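Local structure of probable signal peptide protein (2QGU) at residues A182-K187 against G192-F197; Q58-L63 against L104-Y109; A33-A38 against W161-I166. The protein binds phospholipid, including a phosphatidylethanolamine, and probably carries such lipids through the periplasm. The protein carries 13 engineered substitutions. All coordinates share one frame; numbering follows the deposited sequence. Where two conformers were deposited one is given.

The three contacts are spread over one MlaC fold, in which helices pack with a five-stranded antiparallel sheet around a phospholipid. Contact 3 sets helix 31-47 against strand 160-168. Contact 2 lies within the chain span that contact 3 closes, and joins helices 57-67 and 91-114. Contact 1 follows later and pairs helices 173-188 and 191-206. The centres of contacts 2 and 3 are about 18 Å apart, and both hold pocket residues: Leu105 and Tyr109 in contact 2, Val163 in contact 3. Contact 1 lies about 30 Å from contact 3, centre to centre, on the opposite side of the chain's centre. Contacts 2 and 3 thus frame the lipid, while contact 1 packs the C-terminal helices.

Contact 1: A182-K187 against G192-F197; sequences ADVISK and GGLVQF. Engineered in segment 182-187: Asp183 (natural residue Glu). Engineered in segment 192-197: Gly192 (natural residue Ser).
Val184 packs against Phe197 where two successive helices, 173-188 and 191-206, joined by a short connection, pack at a steep angle near the C-terminal end of the MlaC fold. The short helical segments cross at 118°, with their axes 8.2 Å apart at closest approach. Before Val184, Asp183, an engineered residue, takes no part in the packing but pairs within its own helix. Lys187 NZ, one turn on, forms a salt bridge with Asp183 OD1 at 2.7 Å, approaching on the syn side of the carboxylate.

Val184 carries the contact with both methyls. CG1 lies anti to the backbone N (chi1 168°) and meets the backbone of helix 191-206 at Gly193 O (3.8 Å) and Leu194 CA. Gly193 has no side chain, and the helix backbone comes close here. CG1 also presses on Phe197 CB at 3.5 Å. The other methyl makes a CH-pi interaction: Val184 CG2 stands 3.5 Å from the Phe197 ring centroid, 6° off the ring normal.

No hydrogen bond links the two segments. Ile185 follows; its CB does not point at the partner helix, but the branch beyond it reaches over. Leu194, its partner, also touches Phe181 of helix 173-188 and Ile97 of helix 91-114, so this apolar layer continues into a third helix. Ile185 CG1 meets Leu194 CB at 3.9 Å, and Ile185 CD1 lies 4.0 Å from Leu194 CD2.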
loop_
_atom_site.group_PDB
_atom_site.type_symbol
_atom_site.label_atom_id
_atom_site.label_comp_id
_atom_site.label_asym_id
_atom_site.label_seq_id
_atom_site.Cartn_x
_atom_site.Cartn_y
_atom_site.Cartn_z
ATOM N N ALA A 182 -13.719 4.656 9.813
ATOM C CA ALA A 182 -15.039 5.237 10.076
ATOM C C ALA A 182 -15.526 4.812 11.459
ATOM O O ALA A 182 -16.110 5.619 12.192
ATOM C CB ALA A 182 -16.042 4.832 9.007
ATOM N N ASP A 183 -15.263 3.558 11.817
ATOM C CA ASP A 183 -15.668 3.021 13.108
ATOM C C ASP A 183 -14.969 3.750 14.256
ATOM O O ASP A 183 -15.613 4.125 15.243
ATOM C CB ASP A 183 -15.401 1.518 13.158
ATOM C CG ASP A 183 -15.723 0.919 14.498
ATOM O OD1 ASP A 183 -16.921 0.870 14.851
ATOM O OD2 ASP A 183 -14.773 0.496 15.179
ATOM N N VAL A 184 -13.660 3.962 14.108
ATOM C CA VAL A 184 -12.853 4.682 15.093
ATOM C C VAL A 184 -13.336 6.127 15.231
ATOM O O VAL A 184 -13.545 6.618 16.345
ATOM C CB VAL A 184 -11.346 4.637 14.722
ATOM C CG1 VAL A 184 -10.540 5.616 15.573
ATOM C CG2 VAL A 184 -10.810 3.215 14.857
ATOM N N ILE A 185 -13.535 6.796 14.100
ATOM C CA ILE A 185 -14.000 8.181 14.095
ATOM C C ILE A 185 -15.364 8.295 14.786
ATOM O O ILE A 185 -15.615 9.255 15.516
ATOM C CB ILE A 185 -14.027 8.754 12.655
ATOM C CG1 ILE A 185 -12.589 8.986 12.171
ATOM C CG2 ILE A 185 -14.865 10.045 12.577
ATOM C CD1 ILE A 185 -12.464 9.245 10.682
ATOM N N SER A 186 -16.229 7.305 14.569
ATOM C CA SER A 186 -17.539 7.259 15.221
ATOM C C SER A 186 -17.418 7.119 16.738
ATOM O O SER A 186 -17.977 7.919 17.493
ATOM C CB SER A 186 -18.371 6.102 14.665
ATOM O OG SER A 186 -19.626 6.035 15.314
ATOM N N LYS A 187 -16.671 6.107 17.175
ATOM C CA LYS A 187 -16.550 5.772 18.593
ATOM C C LYS A 187 -15.765 6.807 19.398
ATOM O O LYS A 187 -16.014 6.986 20.595
ATOM C CB LYS A 187 -15.931 4.386 18.759
ATOM C CG LYS A 187 -16.915 3.254 18.470
ATOM C CD LYS A 187 -16.237 1.899 18.410
ATOM C CE LYS A 187 -17.265 0.774 18.392
ATOM N NZ LYS A 187 -18.173 0.818 17.212
ATOM N N GLY A 192 -9.558 13.694 15.404
ATOM C CA GLY A 192 -8.577 13.594 16.472
ATOM C C GLY A 192 -8.505 12.190 17.046
ATOM O O GLY A 192 -7.420 11.699 17.377
ATOM N N GLY A 193 -9.665 11.539 17.144
ATOM C CA GLY A 193 -9.751 10.150 17.594
ATOM C C GLY A 193 -8.989 9.200 16.688
ATOM O O GLY A 193 -8.341 8.262 17.162
ATOM N N LEU A 194 -9.059 9.448 15.385
ATOM C CA LEU A 194 -8.332 8.629 14.423
ATOM C C LEU A 194 -6.816 8.785 14.557
ATOM O O LEU A 194 -6.077 7.797 14.491
ATOM C CB LEU A 194 -8.790 8.923 12.992
ATOM C CG LEU A 194 -8.073 8.098 11.917
ATOM C CD1 LEU A 194 -8.275 6.594 12.132
ATOM C CD2 LEU A 194 -8.522 8.485 10.538
ATOM N N VAL A 195 -6.352 10.019 14.749
ATOM C CA VAL A 195 -4.929 10.267 14.985
ATOM C C VAL A 195 -4.453 9.484 16.216
ATOM O O VAL A 195 -3.418 8.818 16.180
ATOM C CB VAL A 195 -4.633 11.782 15.144
ATOM C CG1 VAL A 195 -3.164 12.032 15.522
ATOM C CG2 VAL A 195 -4.989 12.543 13.869
ATOM N N GLN A 196 -5.229 9.560 17.294
ATOM C CA GLN A 196 -4.944 8.815 18.519
ATOM C C GLN A 196 -4.872 7.305 18.257
ATOM O O GLN A 196 -3.948 6.631 18.720
ATOM C CB GLN A 196 -6.019 9.127 19.565
ATOM C CG GLN A 196 -5.817 8.476 20.928
ATOM C CD GLN A 196 -6.997 8.714 21.854
ATOM O OE1 GLN A 196 -8.129 8.331 21.550
ATOM N NE2 GLN A 196 -6.737 9.349 22.991
ATOM N N PHE A 197 -5.850 6.787 17.515
ATOM C CA PHE A 197 -5.907 5.370 17.162
ATOM C C PHE A 197 -4.680 4.935 16.362
ATOM O O PHE A 197 -4.090 3.884 16.643
ATOM C CB PHE A 197 -7.195 5.089 16.382
ATOM C CG PHE A 197 -7.272 3.710 15.777
ATOM C CD1 PHE A 197 -7.615 2.608 16.556
ATOM C CD2 PHE A 197 -7.049 3.525 14.415
ATOM C CE1 PHE A 197 -7.708 1.340 15.991
ATOM C CE2 PHE A 197 -7.139 2.258 13.843
ATOM C CZ PHE A 197 -7.472 1.166 14.633
#

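Contact 2: Q58-L63 against L104-Y109; sequences QKVFQL and LLIRTY. Engineered in segment 104-109: Ile106 (natural residue Val). With PEF (di-palmitoyl-3-sn-phosphatidylethanolamine), chain B.
Ile106 faces Val60 and Phe61 where helix 57-67 packs across helix 91-114, a helix-helix contact beside the lipid pocket of the MlaC fold. The short segments cross at 121°, with axes 10.3 Å apart. Ile106 is an engineered residue, and each part of its side chain has a neighbour.

Its CB points toward helix 57-67 and lies 4.1 Å from Phe61 CZ. The side chain then divides. CG2, anti to the backbone N, makes a CH-pi contact over one face of the Phe61 ring, offset toward the rim and 3.8 Å from the centroid. The same methyl meets Val60 CG1 at 3.8 Å. The other branch starts at CG1, which lies 4.1 Å from C21 and C23 of one acyl chain of the lipid. The extended chi2 of 174° carries CD1 on to the tip, 3.8 Å from Phe61 CD1. Ile106 thus bridges a helix and the bound phosphatidylethanolamine.

The lipid also touches Leu105 and Tyr109, both pocket residues. Leu105 CB lies 3.8 Å from lipid C22.

At the border of the contact Arg107 runs past Phe61, and its guanidinium plane is turned 63° from the Phe61 ring. Its NE donates to Ser103 OG of its own helix. That nitrogen sits at the ring edge, near the ring plane, with Arg107 NE 4.0 Å from Phe61 CZ.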
loop_
_atom_site.group_PDB
_atom_site.type_symbol
_atom_site.label_atom_id
_atom_site.label_comp_id
_atom_site.label_asym_id
_atom_site.label_seq_id
_atom_site.Cartn_x
_atom_site.Cartn_y
_atom_site.Cartn_z
ATOM N N GLN A 58 14.281 -0.329 9.388
ATOM C CA GLN A 58 14.655 0.928 8.755
ATOM C C GLN A 58 14.834 0.743 7.252
ATOM O O GLN A 58 14.361 1.562 6.462
ATOM C CB GLN A 58 15.916 1.530 9.390
ATOM C CG GLN A 58 16.344 2.867 8.772
ATOM C CD GLN A 58 15.356 3.993 9.043
ATOM O OE1 GLN A 58 15.515 4.745 10.002
ATOM N NE2 GLN A 58 14.324 4.102 8.210
ATOM N N LYS A 59 15.495 -0.345 6.864
ATOM C CA LYS A 59 15.705 -0.649 5.456
ATOM C C LYS A 59 14.416 -0.993 4.707
ATOM O O LYS A 59 14.307 -0.712 3.513
ATOM C CB LYS A 59 16.773 -1.735 5.296
ATOM C CG LYS A 59 18.154 -1.243 5.708
ATOM C CD LYS A 59 19.212 -2.315 5.564
ATOM C CE LYS A 59 20.591 -1.753 5.879
ATOM N NZ LYS A 59 21.000 -0.675 4.934
ATOM N N VAL A 60 13.439 -1.570 5.404
ATOM C CA VAL A 60 12.130 -1.836 4.791
ATOM C C VAL A 60 11.412 -0.513 4.496
ATOM O O VAL A 60 10.829 -0.340 3.425
ATOM C CB VAL A 60 11.248 -2.762 5.667
ATOM C CG1 VAL A 60 9.861 -2.889 5.084
ATOM C CG2 VAL A 60 11.871 -4.137 5.780
ATOM N N PHE A 61 11.459 0.422 5.445
ATOM C CA PHE A 61 10.910 1.753 5.202
ATOM C C PHE A 61 11.581 2.416 4.001
ATOM O O PHE A 61 10.913 3.001 3.158
ATOM C CB PHE A 61 11.044 2.645 6.444
ATOM C CG PHE A 61 9.884 2.546 7.397
ATOM C CD1 PHE A 61 8.961 3.585 7.496
ATOM C CD2 PHE A 61 9.719 1.424 8.201
ATOM C CE1 PHE A 61 7.888 3.508 8.380
ATOM C CE2 PHE A 61 8.638 1.331 9.092
ATOM C CZ PHE A 61 7.728 2.381 9.177
ATOM N N GLN A 62 12.905 2.313 3.930
ATOM C CA GLN A 62 13.660 2.893 2.822
ATOM C C GLN A 62 13.314 2.223 1.484
ATOM O O GLN A 62 13.185 2.909 0.467
ATOM C CB GLN A 62 15.163 2.880 3.124
ATOM C CG GLN A 62 15.528 3.827 4.280
ATOM C CD GLN A 62 16.888 3.556 4.898
ATOM O OE1 GLN A 62 17.463 2.482 4.736
ATOM N NE2 GLN A 62 17.402 4.542 5.632
ATOM N N LEU A 63 13.129 0.902 1.503
ATOM C CA LEU A 63 12.656 0.149 0.333
ATOM C C LEU A 63 11.330 0.688 -0.182
ATOM O O LEU A 63 11.161 0.913 -1.385
ATOM C CB LEU A 63 12.512 -1.343 0.670
ATOM C CG LEU A 63 11.785 -2.272 -0.318
ATOM C CD1 LEU A 63 12.680 -2.657 -1.480
ATOM C CD2 LEU A 63 11.296 -3.523 0.385
ATOM N N LEU A 104 1.809 2.302 9.555
ATOM C CA LEU A 104 0.995 1.162 9.973
ATOM C C LEU A 104 1.062 0.019 8.959
ATOM O O LEU A 104 1.265 -1.138 9.327
ATOM C CB LEU A 104 -0.457 1.617 10.201
ATOM C CG LEU A 104 -1.592 0.615 10.451
ATOM C CD1 LEU A 104 -1.412 -0.114 11.763
ATOM C CD2 LEU A 104 -2.936 1.326 10.436
ATOM N N LEU A 105 0.912 0.358 7.682
ATOM C CA LEU A 105 0.981 -0.633 6.604
ATOM C C LEU A 105 2.377 -1.224 6.425
ATOM O O LEU A 105 2.516 -2.434 6.270
ATOM C CB LEU A 105 0.471 -0.052 5.284
ATOM C CG LEU A 105 -1.010 0.324 5.245
ATOM C CD1 LEU A 105 -1.337 0.855 3.858
ATOM C CD2 LEU A 105 -1.904 -0.871 5.590
ATOM N N ILE A 106 3.409 -0.379 6.457
ATOM C CA ILE A 106 4.773 -0.874 6.292
ATOM C C ILE A 106 5.100 -1.847 7.428
ATOM O O ILE A 106 5.606 -2.942 7.185
ATOM C CB ILE A 106 5.822 0.269 6.209
ATOM C CG1 ILE A 106 5.562 1.165 4.992
ATOM C CG2 ILE A 106 7.242 -0.305 6.156
ATOM C CD1 ILE A 106 6.469 2.390 4.921
ATOM N N ARG A 107 4.789 -1.463 8.665
ATOM C CA ARG A 107 5.040 -2.325 9.820
ATOM C C ARG A 107 4.247 -3.633 9.770
ATOM O O ARG A 107 4.739 -4.676 10.194
ATOM C CB ARG A 107 4.757 -1.573 11.124
ATOM C CG ARG A 107 5.709 -0.421 11.371
ATOM C CD ARG A 107 5.273 0.433 12.570
ATOM N NE ARG A 107 6.185 1.563 12.738
ATOM C CZ ARG A 107 7.334 1.514 13.407
ATOM N NH1 ARG A 107 7.720 0.386 13.990
ATOM N NH2 ARG A 107 8.101 2.593 13.488
ATOM N N THR A 108 3.030 -3.569 9.234
ATOM C CA THR A 108 2.180 -4.751 9.078
ATOM C C THR A 108 2.786 -5.756 8.090
ATOM O O THR A 108 2.761 -6.968 8.332
ATOM C CB THR A 108 0.748 -4.346 8.642
ATOM O OG1 THR A 108 0.156 -3.537 9.670
ATOM C CG2 THR A 108 -0.142 -5.569 8.414
ATOM N N TYR A 109 3.334 -5.251 6.985
ATOM C CA TYR A 109 3.803 -6.124 5.916
ATOM C C TYR A 109 5.312 -6.300 5.875
ATOM O O TYR A 109 5.834 -6.981 4.995
ATOM C CB TYR A 109 3.245 -5.658 4.561
ATOM C CG TYR A 109 1.738 -5.755 4.523
ATOM C CD1 TYR A 109 1.103 -6.997 4.513
ATOM C CD2 TYR A 109 0.945 -4.611 4.519
ATOM C CE1 TYR A 109 -0.279 -7.095 4.507
ATOM C CE2 TYR A 109 -0.441 -4.702 4.503
ATOM C CZ TYR A 109 -1.043 -5.943 4.496
ATOM O OH TYR A 109 -2.422 -6.025 4.490
HETATM C C2 PEF B . 2.886 -13.701 2.455
HETATM C C1 PEF B . 2.612 -15.023 3.172
HETATM N N PEF B . 3.535 -17.787 8.346
HETATM C C3 PEF B . 3.889 -13.930 1.344
HETATM C C4 PEF B . 2.614 -16.211 6.714
HETATM C C5 PEF B . 2.319 -17.068 7.941
HETATM C C10 PEF B . 1.168 -12.129 2.629
HETATM C C11 PEF B . 0.056 -11.296 2.005
HETATM C C12 PEF B . 0.601 -10.502 0.818
HETATM C C13 PEF B . 1.507 -9.389 1.334
HETATM C C14 PEF B . 1.852 -8.397 0.239
HETATM C C15 PEF B . 2.697 -7.266 0.820
HETATM C C16 PEF B . 2.788 -6.102 -0.163
HETATM C C17 PEF B . 3.368 -4.862 0.508
HETATM C C18 PEF B . 2.264 -4.028 1.161
HETATM C C19 PEF B . 2.489 -2.540 0.906
HETATM C C20 PEF B . 3.420 -1.942 1.965
HETATM C C21 PEF B . 3.704 -0.471 1.671
HETATM C C22 PEF B . 2.516 0.403 2.071
HETATM C C23 PEF B . 2.879 1.886 2.011
HETATM C C24 PEF B . 2.454 2.506 0.681
HETATM C C25 PEF B . 3.264 3.765 0.382
HETATM C C30 PEF B . 4.856 -12.888 -0.494
HETATM C C31 PEF B . 5.273 -11.871 -1.367
HETATM C C32 PEF B . 5.164 -10.565 -0.909
HETATM C C33 PEF B . 5.916 -9.597 -1.843
HETATM C C34 PEF B . 4.975 -8.809 -2.768
HETATM C C35 PEF B . 5.537 -7.421 -3.133
HETATM C C36 PEF B . 4.538 -6.583 -3.639
HETATM C C37 PEF B . 4.963 -5.262 -3.815
HETATM C C38 PEF B . 3.925 -4.473 -4.323
HETATM C C39 PEF B . 4.283 -2.982 -4.390
HETATM C C40 PEF B . 3.051 -2.105 -4.686
HETATM C C41 PEF B . 2.312 -1.704 -3.395
HETATM C C42 PEF B . 1.448 -0.454 -3.596
HETATM C C43 PEF B . 0.387 -0.323 -2.495
HETATM C C44 PEF B . -0.402 0.985 -2.627
HETATM C C45 PEF B . -1.463 1.113 -1.531
HETATM O O4 PEF B . 1.597 -11.836 3.748
HETATM O O5 PEF B . 4.955 -14.037 -0.914
HETATM O O2 PEF B . 1.660 -13.180 1.911
HETATM O O3 PEF B . 4.353 -12.683 0.767
HETATM O O1P PEF B . 3.843 -17.848 3.453
HETATM O O2P PEF B . 5.180 -16.815 5.374
HETATM O O3P PEF B . 3.743 -15.363 3.979
HETATM O O4P PEF B . 2.715 -17.052 5.551
HETATM P P PEF B . 3.961 -16.850 4.545
#

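Contact 3: A33-A38 against W161-I166; sequences ATVKTA and WKVYDI. Engineered in segment 33-38: Ala33 (natural residue Thr).
Thr34 and Val35 on helix 31-47 rest on Trp161 and Val163 of strand 160-168. This joins the first helix of the MlaC fold to its antiparallel sheet.

The apolar contacts are few. Val35 CG2 meets Val163 CG2 at 3.9 Å, and the two side chains cross at about a right angle. On both valines the touching methyl lies anti to the carbonyl carbon. Val163 touches the bound phosphatidylethanolamine, so Val35 backs a residue of the lipid pocket. Tyr152 of the adjoining strand and Tyr123 extend the packing around Val35.

Thr34 makes van der Waals contacts of mixed character. Its CG2 sits 3.7 Å from Trp161 O, and its OG1 is 3.7 Å from Trp161 CB. The CB of Trp161 faces the helix while the indole turns from it, so the threonine meets the root of the side chain.

No hydrogen bond crosses between the segments; polar groups find partners nearer by or elsewhere in the fold. Thr34 OG1 bonds to Asp30 O, one turn back. Thr37 OG1 donates to Ala33 O at 2.9 Å, and that oxygen also accepts from Thr37 N, on the opposite face of its carbonyl plane. Ala33 is engineered. On the strand, Ile166 N donates to Asp165 OD1 from above the carboxylate plane.

The two segments therefore meet by van der Waals contact, and Asp30 O, not the strand, satisfies the Thr34 hydroxyl.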
loop_
_atom_site.group_PDB
_atom_site.type_symbol
_atom_site.label_atom_id
_atom_site.label_comp_id
_atom_site.label_asym_id
_atom_site.label_seq_id
_atom_site.Cartn_x
_atom_site.Cartn_y
_atom_site.Cartn_z
ATOM N N ALA A 33 2.464 -2.248 -17.174
ATOM C CA ALA A 33 3.927 -2.140 -17.259
ATOM C C ALA A 33 4.498 -1.449 -16.025
ATOM O O ALA A 33 5.522 -1.870 -15.486
ATOM C CB ALA A 33 4.343 -1.397 -18.529
ATOM N N THR A 34 3.815 -0.400 -15.577
ATOM C CA THR A 34 4.207 0.351 -14.389
ATOM C C THR A 34 4.198 -0.540 -13.146
ATOM O O THR A 34 5.160 -0.558 -12.368
ATOM C CB THR A 34 3.297 1.574 -14.179
ATOM O OG1 THR A 34 3.409 2.440 -15.315
ATOM C CG2 THR A 34 3.694 2.350 -12.927
ATOM N N VAL A 35 3.114 -1.289 -12.967
ATOM C CA VAL A 35 3.008 -2.200 -11.832
ATOM C C VAL A 35 4.100 -3.269 -11.907
ATOM O O VAL A 35 4.814 -3.497 -10.926
ATOM C CB VAL A 35 1.611 -2.858 -11.750
ATOM C CG1 VAL A 35 1.591 -3.945 -10.688
ATOM C CG2 VAL A 35 0.547 -1.806 -11.451
ATOM N N LYS A 36 4.239 -3.909 -13.067
ATOM C CA LYS A 36 5.222 -4.986 -13.227
ATOM C C LYS A 36 6.640 -4.513 -12.905
ATOM O O LYS A 36 7.378 -5.187 -12.186
ATOM C CB LYS A 36 5.178 -5.583 -14.641
ATOM C CG LYS A 36 6.114 -6.776 -14.815
ATOM C CD LYS A 36 6.136 -7.300 -16.243
ATOM C CE LYS A 36 7.323 -8.237 -16.460
ATOM N NZ LYS A 36 8.645 -7.577 -16.190
ATOM N N THR A 37 7.016 -3.361 -13.450
ATOM C CA THR A 37 8.342 -2.790 -13.227
ATOM C C THR A 37 8.588 -2.517 -11.739
ATOM O O THR A 37 9.640 -2.880 -11.205
ATOM C CB THR A 37 8.542 -1.514 -14.070
ATOM O OG1 THR A 37 8.404 -1.850 -15.456
ATOM C CG2 THR A 37 9.924 -0.911 -13.837
ATOM N N ALA A 38 7.598 -1.924 -11.072
ATOM C CA ALA A 38 7.697 -1.594 -9.651
ATOM C C ALA A 38 7.815 -2.840 -8.773
ATOM O O ALA A 38 8.670 -2.911 -7.892
ATOM C CB ALA A 38 6.509 -0.748 -9.216
ATOM N N TRP A 161 1.249 6.863 -14.408
ATOM C CA TRP A 161 0.432 5.873 -13.712
ATOM C C TRP A 161 0.901 5.691 -12.271
ATOM O O TRP A 161 2.098 5.513 -12.014
ATOM C CB TRP A 161 0.498 4.528 -14.433
ATOM C CG TRP A 161 -0.288 4.478 -15.685
ATOM C CD1 TRP A 161 0.189 4.602 -16.962
ATOM C CD2 TRP A 161 -1.697 4.265 -15.797
ATOM N NE1 TRP A 161 -0.845 4.488 -17.861
ATOM C CE2 TRP A 161 -2.013 4.281 -17.175
ATOM C CE3 TRP A 161 -2.728 4.071 -14.867
ATOM C CZ2 TRP A 161 -3.314 4.100 -17.645
ATOM C CZ3 TRP A 161 -4.016 3.889 -15.329
ATOM C CH2 TRP A 161 -4.302 3.904 -16.710
ATOM N N LYS A 162 -0.053 5.739 -11.342
ATOM C CA LYS A 162 0.228 5.538 -9.917
ATOM C C LYS A 162 -0.711 4.505 -9.306
ATOM O O LYS A 162 -1.923 4.563 -9.508
ATOM C CB LYS A 162 0.083 6.851 -9.137
ATOM C CG LYS A 162 0.949 8.022 -9.624
ATOM C CD LYS A 162 2.426 7.755 -9.409
ATOM C CE LYS A 162 3.294 8.901 -9.920
ATOM N NZ LYS A 162 3.383 9.999 -8.928
ATOM N N VAL A 163 -0.141 3.582 -8.536
ATOM C CA VAL A 163 -0.929 2.624 -7.758
ATOM C C VAL A 163 -1.522 3.312 -6.527
ATOM O O VAL A 163 -0.795 3.953 -5.763
ATOM C CB VAL A 163 -0.058 1.435 -7.297
ATOM C CG1 VAL A 163 -0.859 0.472 -6.414
ATOM C CG2 VAL A 163 0.534 0.698 -8.504
ATOM N N TYR A 164 -2.830 3.181 -6.334
ATOM C CA TYR A 164 -3.470 3.775 -5.160
ATOM C C TYR A 164 -4.224 2.785 -4.271
ATOM O O TYR A 164 -4.786 3.174 -3.250
ATOM C CB TYR A 164 -4.351 4.972 -5.554
ATOM C CG TYR A 164 -5.618 4.607 -6.296
ATOM C CD1 TYR A 164 -5.636 4.518 -7.692
ATOM C CD2 TYR A 164 -6.803 4.366 -5.604
ATOM C CE1 TYR A 164 -6.804 4.181 -8.371
ATOM C CE2 TYR A 164 -7.971 4.036 -6.272
ATOM C CZ TYR A 164 -7.968 3.946 -7.653
ATOM O OH TYR A 164 -9.137 3.626 -8.305
ATOM N N ASP A 165 -4.231 1.512 -4.650
ATOM C CA ASP A 165 -4.824 0.488 -3.797
ATOM C C ASP A 165 -4.249 -0.866 -4.156
ATOM O O ASP A 165 -3.765 -1.071 -5.275
ATOM C CB ASP A 165 -6.342 0.459 -3.969
ATOM C CG ASP A 165 -7.081 -0.005 -2.724
ATOM O OD1 ASP A 165 -6.440 -0.367 -1.712
ATOM O OD2 ASP A 165 -8.326 -0.004 -2.765
ATOM N N ILE A 166 -4.288 -1.774 -3.188
ATOM C CA ILE A 166 -3.818 -3.144 -3.376
ATOM C C ILE A 166 -4.837 -4.091 -2.762
ATOM O O ILE A 166 -5.451 -3.779 -1.737
ATOM C CB ILE A 166 -2.390 -3.363 -2.781
ATOM C CG1 ILE A 166 -1.815 -4.725 -3.208
ATOM C CG2 ILE A 166 -2.378 -3.175 -1.259
ATOM C CD1 ILE A 166 -0.328 -4.906 -2.879
#